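Local coordinates for protein alcohol dehydrogenase, zinc-containing (Thermotoga maritima, PDB 3IP1) that catalyses the NAD(+)-dependent oxidation of scyllo-inosose to 3-dehydro-scyllo-inosose, probably as a step in myo-inositol degradation, at residues Lys240-Pro246 with Ala259-Pro265. Residues are numbered along the deposited sequence; the frame is centred on the assembly and turned at random.
Sequences KVILSEP and ADHVIDP
V241 meets D260 where two parallel strands of the Rossmann-type coenzyme domain begin to pair, 240-244 and 261-263, the latter at the edge of the sheet within this chain; helix 248-257 joins them in a beta-alpha-beta crossover. The N-H of V241 is taken by the anti lone pair of D260 OD2 (2.8 Å), an oxygen that also forms a salt bridge with K234. V241 O in turn accepts two backbone donors, D260 N in the carbonyl plane and, at 3.2 Å, H261 N. I242 lies on the face covered by helix 270-277. Its CG1 reaches the edge of the H261 ring, 4.0 Å from CD2, while CG2 meets I263 CD1 at 3.6 Å. Next, L243 pairs through its backbone, giving its N-H to H261 O and receiving I263 N on its O. Its side chain leaves by the other face, where it touches V230 and A254. The strand ends at S244, whose OG, anti to the backbone N, lies against the P265 ring, 3.5 Å from CD. In the following loop E245 probably binds NAD(+); G222 N and S247 N hold its carboxylate, and E245 N sits almost on the line of the I263 carbonyl (C=O...N 176°). Finally, P246 crosses P265 at about a right angle, CG to CG 3.9 Å.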
loop_
_atom_site.group_PDB
_atom_site.type_symbol
_atom_site.label_atom_id
_atom_site.label_comp_id
_atom_site.label_asym_id
_atom_site.label_seq_id
_atom_site.Cartn_x
_atom_site.Cartn_y
_atom_site.Cartn_z
ATOM N N LYS A 240 -12.163 -16.698 -10.751
ATOM C CA LYS A 240 -13.561 -16.682 -11.178
ATOM C C LYS A 240 -14.120 -15.256 -11.269
ATOM O O LYS A 240 -14.043 -14.479 -10.304
ATOM C CB LYS A 240 -14.425 -17.503 -10.224
ATOM C CG LYS A 240 -14.253 -19.007 -10.392
ATOM C CD LYS A 240 -14.497 -19.676 -9.069
ATOM C CE LYS A 240 -14.342 -21.191 -9.192
ATOM N NZ LYS A 240 -14.377 -21.770 -7.826
ATOM N N VAL A 241 -14.670 -14.933 -12.440
ATOM C CA VAL A 241 -15.368 -13.670 -12.666
ATOM C C VAL A 241 -16.862 -13.983 -12.815
ATOM O O VAL A 241 -17.279 -14.705 -13.726
ATOM C CB VAL A 241 -14.828 -12.903 -13.906
ATOM C CG1 VAL A 241 -15.613 -11.630 -14.150
ATOM C CG2 VAL A 241 -13.329 -12.608 -13.769
ATOM N N ILE A 242 -17.641 -13.434 -11.887
ATOM C CA ILE A 242 -19.084 -13.626 -11.818
ATOM C C ILE A 242 -19.792 -12.290 -12.008
ATOM O O ILE A 242 -19.523 -11.312 -11.272
ATOM C CB ILE A 242 -19.482 -14.238 -10.465
ATOM C CG1 ILE A 242 -18.766 -15.577 -10.274
ATOM C CG2 ILE A 242 -21.007 -14.409 -10.361
ATOM C CD1 ILE A 242 -18.719 -16.020 -8.824
ATOM N N LEU A 243 -20.666 -12.245 -13.015
ATOM C CA LEU A 243 -21.461 -11.053 -13.302
ATOM C C LEU A 243 -22.962 -11.286 -13.085
ATOM O O LEU A 243 -23.520 -12.293 -13.531
ATOM C CB LEU A 243 -21.161 -10.501 -14.705
ATOM C CG LEU A 243 -21.959 -9.229 -15.044
ATOM C CD1 LEU A 243 -21.079 -8.061 -15.505
ATOM C CD2 LEU A 243 -23.013 -9.560 -16.078
ATOM N N SER A 244 -23.597 -10.356 -12.372
ATOM C CA SER A 244 -25.035 -10.409 -12.137
ATOM C C SER A 244 -25.724 -9.304 -12.942
ATOM O O SER A 244 -25.422 -8.120 -12.756
ATOM C CB SER A 244 -25.346 -10.264 -10.649
ATOM O OG SER A 244 -26.748 -10.361 -10.423
ATOM N N GLU A 245 -26.620 -9.704 -13.849
ATOM C CA GLU A 245 -27.298 -8.788 -14.783
ATOM C C GLU A 245 -28.577 -9.441 -15.333
ATOM O O GLU A 245 -28.519 -10.569 -15.840
ATOM C CB GLU A 245 -26.354 -8.417 -15.943
ATOM C CG GLU A 245 -26.973 -7.601 -17.064
ATOM C CD GLU A 245 -27.677 -6.332 -16.566
ATOM O OE1 GLU A 245 -28.859 -6.137 -16.922
ATOM O OE2 GLU A 245 -27.068 -5.545 -15.810
ATOM N N PRO A 246 -29.735 -8.747 -15.213
ATOM C CA PRO A 246 -31.018 -9.285 -15.711
ATOM C C PRO A 246 -31.135 -9.330 -17.231
ATOM O O PRO A 246 -31.829 -10.195 -17.751
ATOM C CB PRO A 246 -32.060 -8.318 -15.140
ATOM C CG PRO A 246 -31.371 -7.567 -14.060
ATOM C CD PRO A 246 -29.926 -7.525 -14.410
ATOM N N ALA A 259 -16.124 -13.632 -18.489
ATOM C CA ALA A 259 -16.828 -14.050 -17.266
ATOM C C ALA A 259 -16.971 -15.568 -17.215
ATOM O O ALA A 259 -17.314 -16.198 -18.211
ATOM C CB ALA A 259 -18.186 -13.402 -17.158
ATOM N N ASP A 260 -16.717 -16.141 -16.051
ATOM C CA ASP A 260 -16.820 -17.574 -15.877
ATOM C C ASP A 260 -18.246 -17.985 -15.561
ATOM O O ASP A 260 -18.660 -19.091 -15.906
ATOM C CB ASP A 260 -15.893 -18.029 -14.752
ATOM C CG ASP A 260 -14.448 -17.680 -15.028
ATOM O OD1 ASP A 260 -13.838 -18.361 -15.871
ATOM O OD2 ASP A 260 -13.935 -16.712 -14.422
ATOM N N HIS A 261 -18.968 -17.107 -14.867
ATOM C CA HIS A 261 -20.352 -17.360 -14.510
ATOM C C HIS A 261 -21.166 -16.089 -14.643
ATOM O O HIS A 261 -20.690 -14.986 -14.320
ATOM C CB HIS A 261 -20.472 -17.890 -13.080
ATOM C CG HIS A 261 -19.601 -19.073 -12.804
ATOM N ND1 HIS A 261 -19.844 -20.318 -13.347
ATOM C CD2 HIS A 261 -18.491 -19.205 -12.039
ATOM C CE1 HIS A 261 -18.917 -21.164 -12.933
ATOM N NE2 HIS A 261 -18.084 -20.512 -12.140
ATOM N N VAL A 262 -22.393 -16.252 -15.129
ATOM C CA VAL A 262 -23.336 -15.148 -15.167
ATOM C C VAL A 262 -24.604 -15.513 -14.398
ATOM O O VAL A 262 -25.028 -16.661 -14.412
ATOM C CB VAL A 262 -23.642 -14.685 -16.616
ATOM C CG1 VAL A 262 -22.398 -14.058 -17.242
ATOM C CG2 VAL A 262 -24.184 -15.839 -17.479
ATOM N N ILE A 263 -25.170 -14.524 -13.713
ATOM C CA ILE A 263 -26.348 -14.680 -12.886
ATOM C C ILE A 263 -27.444 -13.707 -13.355
ATOM O O ILE A 263 -27.228 -12.490 -13.462
ATOM C CB ILE A 263 -26.023 -14.387 -11.387
ATOM C CG1 ILE A 263 -24.983 -15.373 -10.835
ATOM C CG2 ILE A 263 -27.292 -14.417 -10.526
ATOM C CD1 ILE A 263 -24.412 -14.974 -9.451
ATOM N N ASP A 264 -28.621 -14.250 -13.633
ATOM C CA ASP A 264 -29.823 -13.444 -13.796
ATOM C C ASP A 264 -30.467 -13.336 -12.411
ATOM O O ASP A 264 -31.130 -14.259 -11.987
ATOM C CB ASP A 264 -30.756 -14.123 -14.810
ATOM C CG ASP A 264 -32.066 -13.372 -15.022
ATOM O OD1 ASP A 264 -32.333 -12.338 -14.373
ATOM O OD2 ASP A 264 -32.850 -13.845 -15.862
ATOM N N PRO A 265 -30.268 -12.206 -11.700
ATOM C CA PRO A 265 -30.761 -12.062 -10.325
ATOM C C PRO A 265 -32.283 -12.160 -10.182
ATOM O O PRO A 265 -32.776 -12.447 -9.076
ATOM C CB PRO A 265 -30.301 -10.649 -9.922
ATOM C CG PRO A 265 -30.147 -9.906 -11.211
ATOM C CD PRO A 265 -29.697 -10.945 -12.217
#